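Local coordinates for putative yopH targeting protein (PDB 4GF3) that probably acts as a type III secretion chaperone of the CesT family, binding the effector YopH ahead of its export from Yersinia pestis, at residues A12-L17 / Q104-L109; W36-A41 / T110-K115; A50-G55 / D114-L119; S61-I66 / D87-W92. All blocks are in the same frame, centred on the assembly; numbering follows the deposited sequence.

In the fold
Contacts 1, 2 and 3 follow one another along helix 102-118. Its first part meets helix 4-15, its middle meets strand 36-42 and its last turns meet strand 47-56. Contacts 2 and 3 share D114 and K115 and have centres about 6 Å apart, and their two strands are neighbours in the antiparallel sheet. Contact 4 ties helix 60-68 to strand 88-96, the next strand across, and its centre lies about 9 Å from that of contact 3 but about 25 Å from that of contact 1. A chain of another protein packs against residues of all four contacts, most around contacts 1 and 2.

Contact 1 of 4, residues A12-L17 / Q104-L109; sequences ATELGL and QLASVL
L15 and A106 bring their backbones together, with CA atoms 6.9 Å apart, just where helix 4-15 comes to its end beside helix 102-118. That end is a Schellman motif: L17 N reaches back to A12 O at 2.9 Å and G16 N to T13 O at 3.1 Å, with G16 at positive phi as the C-prime residue. L15, the C-cap residue just before G16, presents its isobutyl group to the second helix.

Its two methyls divide the work. CD2 of L15 lies 4.0 Å from A106 CB, while CD1 of L15 meets L109 CD1 at 4.3 Å, one turn further along helix 102-118. With chi1 at -66°, CG of L15 lies opposite the carbonyl carbon and its branches fan out over A106 and L109. E14 adds its aliphatic part, CG of E14 lying 3.9 Å from A106 CB. The chain of E14 then bends at chi2 (83°), and its carboxylate is engaged by S135 OG through OE2. No hydrogen bond spans the two segments, so A106, whose methyl meets both E14 and L15, is joined to them by van der Waals contact alone. An aromatic side chain of another protein chain also packs on L15 and A106.

F11, one turn earlier on helix 4-15, packs on A106 and L109 as well, extending this helix-to-helix seam. L105 packs both on L7 and F11 of helix 4-15 and on L95 of strand 88-96, where V108 meets S93.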
loop_
_atom_site.group_PDB
_atom_site.type_symbol
_atom_site.label_atom_id
_atom_site.label_comp_id
_atom_site.label_asym_id
_atom_site.label_seq_id
_atom_site.Cartn_x
_atom_site.Cartn_y
_atom_site.Cartn_z
ATOM N N ALA A 12 -7.636 -6.634 7.811
ATOM C CA ALA A 12 -7.030 -7.004 9.097
ATOM C C ALA A 12 -7.225 -8.502 9.357
ATOM O O ALA A 12 -6.270 -9.254 9.618
ATOM C CB ALA A 12 -7.656 -6.193 10.218
ATOM N N THR A 13 -8.459 -8.968 9.251
ATOM C CA THR A 13 -8.742 -10.376 9.386
ATOM C C THR A 13 -7.941 -11.267 8.425
ATOM O O THR A 13 -7.396 -12.268 8.875
ATOM C CB THR A 13 -10.260 -10.650 9.233
ATOM O OG1 THR A 13 -10.933 -9.889 10.234
ATOM C CG2 THR A 13 -10.563 -12.092 9.404
ATOM N N GLU A 14 -7.881 -10.897 7.156
ATOM C CA GLU A 14 -7.042 -11.598 6.157
ATOM C C GLU A 14 -5.575 -11.699 6.586
ATOM O O GLU A 14 -4.951 -12.769 6.489
ATOM C CB GLU A 14 -7.128 -10.898 4.833
ATOM C CG GLU A 14 -6.461 -11.641 3.692
ATOM C CD GLU A 14 -7.343 -12.715 3.070
ATOM O OE1 GLU A 14 -8.536 -12.814 3.444
ATOM O OE2 GLU A 14 -6.842 -13.446 2.185
ATOM N N LEU A 15 -5.027 -10.606 7.091
ATOM C CA LEU A 15 -3.657 -10.591 7.568
ATOM C C LEU A 15 -3.449 -11.240 8.921
ATOM O O LEU A 15 -2.314 -11.533 9.288
ATOM C CB LEU A 15 -3.174 -9.105 7.612
ATOM C CG LEU A 15 -2.987 -8.248 6.365
ATOM C CD1 LEU A 15 -2.528 -6.811 6.746
ATOM C CD2 LEU A 15 -2.049 -8.895 5.360
ATOM N N GLY A 16 -4.517 -11.462 9.688
ATOM C CA GLY A 16 -4.393 -11.934 11.051
ATOM C C GLY A 16 -4.057 -10.856 12.092
ATOM O O GLY A 16 -3.557 -11.184 13.167
ATOM N N LEU A 17 -4.364 -9.589 11.801
ATOM C CA LEU A 17 -4.324 -8.511 12.816
ATOM C C LEU A 17 -5.681 -8.260 13.431
ATOM O O LEU A 17 -6.701 -8.478 12.777
ATOM C CB LEU A 17 -3.848 -7.227 12.187
ATOM C CG LEU A 17 -2.505 -7.298 11.474
ATOM C CD1 LEU A 17 -2.216 -6.005 10.729
ATOM C CD2 LEU A 17 -1.427 -7.608 12.504
ATOM N N GLN A 104 -7.484 -9.267 -1.963
ATOM C CA GLN A 104 -6.759 -8.486 -2.926
ATOM C C GLN A 104 -5.926 -7.435 -2.276
ATOM O O GLN A 104 -4.828 -7.149 -2.699
ATOM C CB GLN A 104 -7.667 -7.799 -3.984
ATOM C CG GLN A 104 -6.800 -7.050 -5.026
ATOM C CD GLN A 104 -7.613 -6.486 -6.210
ATOM O OE1 GLN A 104 -8.598 -5.754 -6.050
ATOM N NE2 GLN A 104 -7.218 -6.859 -7.378
ATOM N N LEU A 105 -6.436 -6.852 -1.197
ATOM C CA LEU A 105 -5.611 -5.845 -0.527
ATOM C C LEU A 105 -4.324 -6.429 0.043
ATOM O O LEU A 105 -3.253 -5.822 0.011
ATOM C CB LEU A 105 -6.411 -5.106 0.565
ATOM C CG LEU A 105 -7.069 -3.763 0.296
ATOM C CD1 LEU A 105 -7.496 -3.085 1.618
ATOM C CD2 LEU A 105 -6.146 -2.833 -0.504
ATOM N N ALA A 106 -4.423 -7.627 0.570
ATOM C CA ALA A 106 -3.265 -8.356 1.074
ATOM C C ALA A 106 -2.318 -8.674 -0.098
ATOM O O ALA A 106 -1.095 -8.577 0.068
ATOM C CB ALA A 106 -3.706 -9.606 1.823
ATOM N N SER A 107 -2.841 -9.029 -1.284
ATOM C CA SER A 107 -1.958 -9.217 -2.469
ATOM C C SER A 107 -1.243 -7.947 -2.869
ATOM O O SER A 107 -0.071 -7.983 -3.260
ATOM C CB SER A 107 -2.713 -9.716 -3.720
ATOM O OG SER A 107 -3.210 -10.988 -3.498
ATOM N N VAL A 108 -1.958 -6.835 -2.842
ATOM C CA VAL A 108 -1.355 -5.506 -3.066
ATOM C C VAL A 108 -0.229 -5.247 -2.085
ATOM O O VAL A 108 0.877 -4.860 -2.441
ATOM C CB VAL A 108 -2.429 -4.383 -2.986
ATOM C CG1 VAL A 108 -1.804 -3.005 -2.981
ATOM C CG2 VAL A 108 -3.334 -4.487 -4.195
ATOM N N LEU A 109 -0.504 -5.538 -0.829
ATOM C CA LEU A 109 0.506 -5.297 0.189
ATOM C C LEU A 109 1.794 -6.108 -0.095
ATOM O O LEU A 109 2.946 -5.613 -0.054
ATOM C CB LEU A 109 -0.084 -5.598 1.558
ATOM C CG LEU A 109 0.902 -5.334 2.720
ATOM C CD1 LEU A 109 0.177 -4.850 3.963
ATOM C CD2 LEU A 109 1.714 -6.564 3.037
#

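Contact 2 of 4, residues W36-A41 / T110-K115; sequences WVVHLA and TSLVDK
S107 O, one turn back in helix 102-118, is gripped by two hydroxyls, T110 OG1 and S111 OG, which keeps these polar side chains folded against their own helix while L112 and V113 meet V38 and W36 of the strand. T110 OG1 also bonds to A106 O.

The closest approach is made by a leucine methyl at a valine fork: L112 CD1 lies 3.8 Å from V38 CG1 and 4.0 Å from V38 CG2, so both branches of the valine touch the same methyl. CG1 of V38 is anti to the backbone N (chi1 168°), which spreads the two branches toward the helix. The side chains of L112 and V38 cross obliquely. Beside this pair, V113 CG1 comes to W36 CD1 at 4.3 Å, meeting the five-membered part of the indole. V113 rests on I32 as well, and L112 on A50 and M52, so this part of the helix touches strands 28-32, 36-42 and 47-56.

V37 and H39 point to the other side of the strand, where CG1 of V37 sits 3.3 Å above the plane of the H39 imidazole, offset toward its rim. There NE2 of H39 bonds to an acidic side chain of another protein chain.

One sheet face packed by a helix and the other turned toward a partner protein is an alpha-beta arrangement consistent with the fold of CesT-family chaperones.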
loop_
_atom_site.group_PDB
_atom_site.type_symbol
_atom_site.label_atom_id
_atom_site.label_comp_id
_atom_site.label_asym_id
_atom_site.label_seq_id
_atom_site.Cartn_x
_atom_site.Cartn_y
_atom_site.Cartn_z
ATOM N N TRP A 36 9.481 -1.354 6.649
ATOM C CA TRP A 36 8.677 -0.841 5.602
ATOM C C TRP A 36 7.279 -0.498 6.135
ATOM O O TRP A 36 6.713 -1.195 6.976
ATOM C CB TRP A 36 8.416 -1.867 4.502
ATOM C CG TRP A 36 9.574 -2.455 3.736
ATOM C CD1 TRP A 36 9.818 -3.801 3.577
ATOM C CD2 TRP A 36 10.526 -1.779 2.907
ATOM N NE1 TRP A 36 10.883 -3.992 2.741
ATOM C CE2 TRP A 36 11.348 -2.775 2.323
ATOM C CE3 TRP A 36 10.800 -0.445 2.644
ATOM C CZ2 TRP A 36 12.418 -2.476 1.481
ATOM C CZ3 TRP A 36 11.868 -0.144 1.821
ATOM C CH2 TRP A 36 12.677 -1.163 1.257
ATOM N N VAL A 37 6.667 0.486 5.512
ATOM C CA VAL A 37 5.318 0.891 5.903
ATOM C C VAL A 37 4.443 1.039 4.681
ATOM O O VAL A 37 4.739 1.808 3.767
ATOM C CB VAL A 37 5.354 2.226 6.737
ATOM C CG1 VAL A 37 3.953 2.624 7.102
ATOM C CG2 VAL A 37 6.178 2.065 7.979
ATOM N N VAL A 38 3.325 0.297 4.658
ATOM C CA VAL A 38 2.355 0.424 3.649
ATOM C C VAL A 38 1.242 1.231 4.275
ATOM O O VAL A 38 0.667 0.884 5.294
ATOM C CB VAL A 38 1.814 -0.939 3.154
ATOM C CG1 VAL A 38 0.599 -0.754 2.297
ATOM C CG2 VAL A 38 2.848 -1.678 2.282
ATOM N N HIS A 39 0.926 2.316 3.607
ATOM C CA HIS A 39 -0.134 3.249 4.018
ATOM C C HIS A 39 -1.404 2.997 3.232
ATOM O O HIS A 39 -1.384 2.659 2.036
ATOM C CB HIS A 39 0.323 4.675 3.733
ATOM C CG HIS A 39 1.528 5.073 4.502
ATOM N ND1 HIS A 39 1.466 5.479 5.816
ATOM C CD2 HIS A 39 2.844 5.087 4.161
ATOM C CE1 HIS A 39 2.682 5.752 6.236
ATOM N NE2 HIS A 39 3.527 5.497 5.253
ATOM N N LEU A 40 -2.525 3.147 3.917
ATOM C CA LEU A 40 -3.865 2.981 3.359
ATOM C C LEU A 40 -4.683 4.252 3.605
ATOM O O LEU A 40 -4.702 4.740 4.687
ATOM C CB LEU A 40 -4.609 1.863 4.038
ATOM C CG LEU A 40 -3.813 0.603 4.036
ATOM C CD1 LEU A 40 -4.060 -0.173 5.333
ATOM C CD2 LEU A 40 -4.155 -0.056 2.736
ATOM N N ALA A 41 -5.387 4.741 2.593
ATOM C CA ALA A 41 -6.259 5.904 2.752
ATOM C C ALA A 41 -7.357 5.951 1.692
ATOM O O ALA A 41 -7.122 5.558 0.562
ATOM C CB ALA A 41 -5.441 7.155 2.651
ATOM N N THR A 110 1.597 -7.376 -0.369
ATOM C CA THR A 110 2.757 -8.263 -0.630
ATOM C C THR A 110 3.456 -7.885 -1.949
ATOM O O THR A 110 4.656 -8.010 -2.071
ATOM C CB THR A 110 2.384 -9.764 -0.574
ATOM O OG1 THR A 110 1.283 -10.045 -1.441
ATOM C CG2 THR A 110 1.985 -10.131 0.779
ATOM N N SER A 111 2.715 -7.401 -2.919
ATOM C CA SER A 111 3.311 -6.958 -4.209
ATOM C C SER A 111 4.098 -5.658 -4.057
ATOM O O SER A 111 5.168 -5.478 -4.664
ATOM C CB SER A 111 2.229 -6.787 -5.260
ATOM O OG SER A 111 1.707 -8.062 -5.600
ATOM N N LEU A 112 3.566 -4.774 -3.229
ATOM C CA LEU A 112 4.250 -3.511 -2.919
ATOM C C LEU A 112 5.605 -3.815 -2.315
ATOM O O LEU A 112 6.654 -3.312 -2.775
ATOM C CB LEU A 112 3.403 -2.677 -1.932
ATOM C CG LEU A 112 2.197 -1.944 -2.475
ATOM C CD1 LEU A 112 1.299 -1.306 -1.420
ATOM C CD2 LEU A 112 2.584 -0.884 -3.498
ATOM N N VAL A 113 5.582 -4.680 -1.277
ATOM C CA VAL A 113 6.798 -5.084 -0.577
ATOM C C VAL A 113 7.762 -5.768 -1.527
ATOM O O VAL A 113 8.966 -5.494 -1.520
ATOM C CB VAL A 113 6.454 -5.970 0.665
ATOM C CG1 VAL A 113 7.695 -6.657 1.206
ATOM C CG2 VAL A 113 5.790 -5.080 1.726
ATOM N N ASP A 114 7.252 -6.654 -2.368
ATOM C CA ASP A 114 8.133 -7.350 -3.318
ATOM C C ASP A 114 8.805 -6.392 -4.330
ATOM O O ASP A 114 9.963 -6.577 -4.703
ATOM C CB ASP A 114 7.344 -8.431 -4.093
ATOM C CG ASP A 114 7.111 -9.736 -3.286
ATOM O OD1 ASP A 114 7.882 -10.082 -2.373
ATOM O OD2 ASP A 114 6.146 -10.449 -3.626
ATOM N N LYS A 115 8.069 -5.392 -4.774
ATOM C CA LYS A 115 8.566 -4.374 -5.729
ATOM C C LYS A 115 9.663 -3.568 -5.086
ATOM O O LYS A 115 10.717 -3.387 -5.702
ATOM C CB LYS A 115 7.453 -3.456 -6.216
ATOM C CG LYS A 115 7.771 -2.565 -7.445
ATOM C CD LYS A 115 8.253 -3.310 -8.684
ATOM C CE LYS A 115 8.420 -2.392 -9.881
ATOM N NZ LYS A 115 8.773 -3.104 -11.147
#

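Contact 3 of 4, residues A50-G55 / D114-L119; sequences AFMRAG and DKAVTL
A116 is the hub of this contact: its methyl faces two strand side chains, M52 and A54, which both point toward the helix. CB of A116 is 3.8 Å from A54 CB, and the CA atoms of these two alanines are 5.4 Å apart, a close approach of helix to sheet made possible by two small side chains. M52, two residues before A54 in the strand, reaches the same methyl. Its CG stands between the backbone N and the carbonyl carbon (chi1 68°), and a bend at chi3 (-76°) turns the terminal CE to 3.6 Å from A116 CB.

This is a helix laid over an antiparallel sheet. Strand 47-56 lies between strands 36-42 and 88-96, and A116 touches both neighbours as well, through W36 and L91.

Where the apolar patch ends, a water joins the backbones. It accepts from G55 N at 2.9 Å and donates to A116 O at 2.8 Å, tying this late helical carbonyl to the strand without a direct bond. One residue earlier, K115 O receives T118 OG1 at 2.9 Å as well as L119 N, two donors that occupy the carbonyl near the helix end. L119 also packs on Q62 and I66 of helix 60-68.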
loop_
_atom_site.group_PDB
_atom_site.type_symbol
_atom_site.label_atom_id
_atom_site.label_comp_id
_atom_site.label_asym_id
_atom_site.label_seq_id
_atom_site.Cartn_x
_atom_site.Cartn_y
_atom_site.Cartn_z
ATOM N N ALA A 50 -3.235 2.253 -1.549
ATOM C CA ALA A 50 -2.251 1.614 -0.728
ATOM C C ALA A 50 -0.901 1.988 -1.315
ATOM O O ALA A 50 -0.686 1.976 -2.554
ATOM C CB ALA A 50 -2.439 0.118 -0.738
ATOM N N PHE A 51 -0.015 2.443 -0.466
ATOM C CA PHE A 51 1.270 2.989 -0.977
ATOM C C PHE A 51 2.388 2.927 0.035
ATOM O O PHE A 51 2.137 2.894 1.265
ATOM C CB PHE A 51 1.100 4.435 -1.534
ATOM C CG PHE A 51 0.830 5.473 -0.502
ATOM C CD1 PHE A 51 1.888 6.212 0.074
ATOM C CD2 PHE A 51 -0.462 5.727 -0.084
ATOM C CE1 PHE A 51 1.642 7.166 1.021
ATOM C CE2 PHE A 51 -0.708 6.728 0.834
ATOM C CZ PHE A 51 0.342 7.448 1.382
ATOM N N MET A 52 3.619 2.941 -0.477
ATOM C CA MET A 52 4.820 2.889 0.359
ATOM C C MET A 52 5.972 3.666 -0.295
ATOM O O MET A 52 6.095 3.735 -1.555
ATOM C CB MET A 52 5.216 1.442 0.660
ATOM C CG MET A 52 5.702 0.613 -0.489
ATOM S SD MET A 52 6.333 -0.952 0.106
ATOM C CE MET A 52 7.921 -0.518 0.805
ATOM N N ARG A 53 6.812 4.243 0.550
ATOM C CA ARG A 53 8.089 4.780 0.103
ATOM C C ARG A 53 9.098 3.642 0.146
ATOM O O ARG A 53 9.277 2.955 1.166
ATOM C CB ARG A 53 8.550 5.969 0.955
ATOM C CG ARG A 53 9.856 6.682 0.493
ATOM C CD ARG A 53 9.951 8.071 1.138
ATOM N NE ARG A 53 11.173 8.857 0.842
ATOM C CZ ARG A 53 12.295 8.810 1.558
ATOM N NH1 ARG A 53 12.396 7.966 2.583
ATOM N NH2 ARG A 53 13.349 9.579 1.237
ATOM N N ALA A 54 9.770 3.447 -0.971
ATOM C CA ALA A 54 10.848 2.502 -1.047
ATOM C C ALA A 54 12.220 3.240 -1.143
ATOM O O ALA A 54 12.341 4.436 -0.747
ATOM C CB ALA A 54 10.588 1.564 -2.217
ATOM N N GLY A 55 13.222 2.580 -1.726
ATOM C CA GLY A 55 14.610 3.096 -1.734
ATOM C C GLY A 55 14.889 4.076 -2.850
ATOM O O GLY A 55 14.034 4.331 -3.724
ATOM N N ASP A 114 7.252 -6.654 -2.368
ATOM C CA ASP A 114 8.133 -7.350 -3.318
ATOM C C ASP A 114 8.805 -6.392 -4.330
ATOM O O ASP A 114 9.963 -6.577 -4.703
ATOM C CB ASP A 114 7.344 -8.431 -4.093
ATOM C CG ASP A 114 7.111 -9.736 -3.286
ATOM O OD1 ASP A 114 7.882 -10.082 -2.373
ATOM O OD2 ASP A 114 6.146 -10.449 -3.626
ATOM N N LYS A 115 8.069 -5.392 -4.774
ATOM C CA LYS A 115 8.566 -4.374 -5.729
ATOM C C LYS A 115 9.663 -3.568 -5.086
ATOM O O LYS A 115 10.717 -3.387 -5.702
ATOM C CB LYS A 115 7.453 -3.456 -6.216
ATOM C CG LYS A 115 7.771 -2.565 -7.445
ATOM C CD LYS A 115 8.253 -3.310 -8.684
ATOM C CE LYS A 115 8.420 -2.392 -9.881
ATOM N NZ LYS A 115 8.773 -3.104 -11.147
ATOM N N ALA A 116 9.441 -3.182 -3.829
ATOM C CA ALA A 116 10.428 -2.475 -3.057
ATOM C C ALA A 116 11.761 -3.240 -2.940
ATOM O O ALA A 116 12.830 -2.709 -3.213
ATOM C CB ALA A 116 9.836 -2.144 -1.721
ATOM N N VAL A 117 11.666 -4.519 -2.595
ATOM C CA VAL A 117 12.797 -5.418 -2.617
ATOM C C VAL A 117 13.422 -5.504 -4.035
ATOM O O VAL A 117 14.598 -5.206 -4.180
ATOM C CB VAL A 117 12.395 -6.811 -2.066
ATOM C CG1 VAL A 117 13.522 -7.798 -2.275
ATOM C CG2 VAL A 117 11.981 -6.701 -0.597
ATOM N N THR A 118 12.651 -5.856 -5.061
ATOM C CA THR A 118 13.169 -5.918 -6.425
ATOM C C THR A 118 13.868 -4.623 -6.890
ATOM O O THR A 118 14.869 -4.689 -7.585
ATOM C CB THR A 118 12.127 -6.330 -7.520
ATOM O OG1 THR A 118 11.247 -5.249 -7.824
ATOM C CG2 THR A 118 11.349 -7.587 -7.132
ATOM N N LEU A 119 13.350 -3.468 -6.509
ATOM C CA LEU A 119 13.994 -2.217 -6.793
ATOM C C LEU A 119 15.110 -2.013 -5.772
ATOM O O LEU A 119 15.840 -1.055 -5.909
ATOM C CB LEU A 119 12.956 -1.069 -6.713
ATOM C CG LEU A 119 11.938 -1.051 -7.867
ATOM C CD1 LEU A 119 10.863 -0.002 -7.666
ATOM C CD2 LEU A 119 12.567 -0.778 -9.211
HETATM O O HOH W 1 13.640 -0.128 -2.711
#

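Contact 4 of 4, residues S61-I66 / D87-W92; sequences SQLYDI and DHWLLW
In the alpha-beta layering of this chaperone, helix 60-68 is joined to strand 88-96 by one indole, W89, which reaches Q62, L63 and I66. The axes of the short segments run 12.1 Å apart and 18° from parallel, and the tryptophan spans the gap.

NE1 of W89 donates to Q62 OE1 at 2.7 Å, with an almost straight N-H...O angle of 167°. The oxygen sits in the ring plane at the edge of the indole, yet the donor approaches from above the amide's own carbonyl plane, 47° out of it. The amide and indole planes are steeply inclined to each other. Beyond CG the glutamine chain is extended, which carries OE1 out to the nitrogen.

At the far end of the ring system, I66 CG1 presses on CH2 of W89 at 3.3 Å, a tight approach, and L63 CD2 lies 4.4 Å from the same carbon. L83 and L119 also pack on W89.

T58 N is a second donor to Q62 OE1, so two bonds hold the amide oxygen and fix which way the group is turned. The buried indole N-H is satisfied by this single amide oxygen, while the six-membered part of the ring packs mainly on I66 and L63.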
loop_
_atom_site.group_PDB
_atom_site.type_symbol
_atom_site.label_atom_id
_atom_site.label_comp_id
_atom_site.label_asym_id
_atom_site.label_seq_id
_atom_site.Cartn_x
_atom_site.Cartn_y
_atom_site.Cartn_z
ATOM N N SER A 61 18.631 3.076 -16.027
ATOM C CA SER A 61 18.055 1.766 -16.339
ATOM C C SER A 61 16.720 1.509 -15.630
ATOM O O SER A 61 15.794 0.980 -16.272
ATOM C CB SER A 61 19.018 0.613 -15.981
ATOM O OG SER A 61 18.858 0.275 -14.582
ATOM N N GLN A 62 16.586 1.846 -14.336
ATOM C CA GLN A 62 15.314 1.574 -13.694
ATOM C C GLN A 62 14.208 2.446 -14.243
ATOM O O GLN A 62 13.066 2.011 -14.194
ATOM C CB GLN A 62 15.259 1.847 -12.199
ATOM C CG GLN A 62 16.274 1.168 -11.367
ATOM C CD GLN A 62 15.960 1.259 -9.893
ATOM O OE1 GLN A 62 15.780 2.342 -9.308
ATOM N NE2 GLN A 62 15.942 0.103 -9.266
ATOM N N LEU A 63 14.509 3.681 -14.637
ATOM C CA LEU A 63 13.450 4.596 -15.019
ATOM C C LEU A 63 12.799 4.056 -16.288
ATOM O O LEU A 63 11.588 4.130 -16.430
ATOM C CB LEU A 63 13.945 6.012 -15.254
ATOM C CG LEU A 63 14.749 6.751 -14.159
ATOM C CD1 LEU A 63 15.581 7.855 -14.755
ATOM C CD2 LEU A 63 13.890 7.353 -13.086
ATOM N N TYR A 64 13.612 3.562 -17.223
ATOM C CA TYR A 64 13.077 2.925 -18.444
ATOM C C TYR A 64 12.272 1.690 -18.099
ATOM O O TYR A 64 11.115 1.556 -18.495
ATOM C CB TYR A 64 14.173 2.479 -19.375
ATOM C CG TYR A 64 14.832 3.554 -20.149
ATOM C CD1 TYR A 64 15.888 4.295 -19.588
ATOM C CD2 TYR A 64 14.470 3.820 -21.488
ATOM C CE1 TYR A 64 16.580 5.266 -20.324
ATOM C CE2 TYR A 64 15.139 4.812 -22.196
ATOM C CZ TYR A 64 16.212 5.510 -21.612
ATOM O OH TYR A 64 16.858 6.481 -22.287
ATOM N N ASP A 65 12.849 0.801 -17.301
ATOM C CA ASP A 65 12.142 -0.409 -16.904
ATOM C C ASP A 65 10.774 -0.064 -16.361
ATOM O O ASP A 65 9.821 -0.687 -16.724
ATOM C CB ASP A 65 12.836 -1.165 -15.758
ATOM C CG ASP A 65 14.229 -1.708 -16.100
ATOM O OD1 ASP A 65 14.615 -1.917 -17.302
ATOM O OD2 ASP A 65 14.967 -2.005 -15.092
ATOM N N ILE A 66 10.681 0.884 -15.440
ATOM C CA ILE A 66 9.398 1.231 -14.838
ATOM C C ILE A 66 8.429 1.861 -15.879
ATOM O O ILE A 66 7.244 1.513 -15.952
ATOM C CB ILE A 66 9.533 2.226 -13.644
ATOM C CG1 ILE A 66 10.283 1.652 -12.442
ATOM C CG2 ILE A 66 8.185 2.689 -13.175
ATOM C CD1 ILE A 66 10.235 0.155 -12.302
ATOM N N ASP A 87 14.234 11.325 -5.284
ATOM C CA ASP A 87 14.545 10.228 -6.174
ATOM C C ASP A 87 14.276 8.863 -5.469
ATOM O O ASP A 87 14.794 7.840 -5.924
ATOM C CB ASP A 87 15.991 10.309 -6.693
ATOM C CG ASP A 87 16.264 11.583 -7.524
ATOM O OD1 ASP A 87 15.301 12.301 -7.894
ATOM O OD2 ASP A 87 17.426 11.840 -7.841
ATOM N N HIS A 88 13.507 8.873 -4.383
ATOM C CA HIS A 88 12.958 7.612 -3.856
ATOM C C HIS A 88 11.731 7.206 -4.602
ATOM O O HIS A 88 10.831 8.013 -4.925
ATOM C CB HIS A 88 12.622 7.640 -2.373
ATOM C CG HIS A 88 13.828 7.613 -1.496
ATOM N ND1 HIS A 88 13.981 6.730 -0.447
ATOM C CD2 HIS A 88 14.945 8.362 -1.531
ATOM C CE1 HIS A 88 15.132 6.968 0.152
ATOM N NE2 HIS A 88 15.752 7.938 -0.505
ATOM N N TRP A 89 11.662 5.908 -4.808
ATOM C CA TRP A 89 10.494 5.301 -5.381
ATOM C C TRP A 89 9.328 5.385 -4.412
ATOM O O TRP A 89 9.470 5.136 -3.207
ATOM C CB TRP A 89 10.762 3.853 -5.732
ATOM C CG TRP A 89 11.695 3.720 -6.894
ATOM C CD1 TRP A 89 12.986 3.216 -6.911
ATOM C CD2 TRP A 89 11.376 4.045 -8.242
ATOM N NE1 TRP A 89 13.469 3.213 -8.190
ATOM C CE2 TRP A 89 12.501 3.710 -9.028
ATOM C CE3 TRP A 89 10.244 4.553 -8.856
ATOM C CZ2 TRP A 89 12.531 3.920 -10.418
ATOM C CZ3 TRP A 89 10.284 4.777 -10.247
ATOM C CH2 TRP A 89 11.410 4.428 -10.994
ATOM N N LEU A 90 8.189 5.735 -4.969
ATOM C CA LEU A 90 6.927 5.721 -4.247
ATOM C C LEU A 90 6.023 4.759 -5.016
ATOM O O LEU A 90 5.606 5.050 -6.151
ATOM C CB LEU A 90 6.321 7.118 -4.230
ATOM C CG LEU A 90 5.219 7.396 -3.177
ATOM C CD1 LEU A 90 5.005 8.893 -3.078
ATOM C CD2 LEU A 90 3.904 6.685 -3.469
ATOM N N LEU A 91 5.700 3.638 -4.372
ATOM C CA LEU A 91 5.012 2.502 -4.990
ATOM C C LEU A 91 3.568 2.541 -4.527
ATOM O O LEU A 91 3.276 2.801 -3.320
ATOM C CB LEU A 91 5.678 1.209 -4.580
ATOM C CG LEU A 91 7.189 1.088 -4.772
ATOM C CD1 LEU A 91 7.632 -0.285 -4.303
ATOM C CD2 LEU A 91 7.537 1.384 -6.209
ATOM N N TRP A 92 2.621 2.345 -5.444
ATOM C CA TRP A 92 1.269 2.622 -5.094
ATOM C C TRP A 92 0.273 1.823 -5.956
ATOM O O TRP A 92 0.556 1.337 -7.077
ATOM C CB TRP A 92 0.922 4.127 -5.144
ATOM C CG TRP A 92 1.041 4.743 -6.528
ATOM C CD1 TRP A 92 2.144 5.388 -7.036
ATOM C CD2 TRP A 92 0.007 4.878 -7.534
ATOM N NE1 TRP A 92 1.853 5.946 -8.250
ATOM C CE2 TRP A 92 0.590 5.568 -8.631
ATOM C CE3 TRP A 92 -1.333 4.404 -7.652
ATOM C CZ2 TRP A 92 -0.133 5.855 -9.797
ATOM C CZ3 TRP A 92 -2.027 4.652 -8.815
ATOM C CH2 TRP A 92 -1.431 5.395 -9.862
#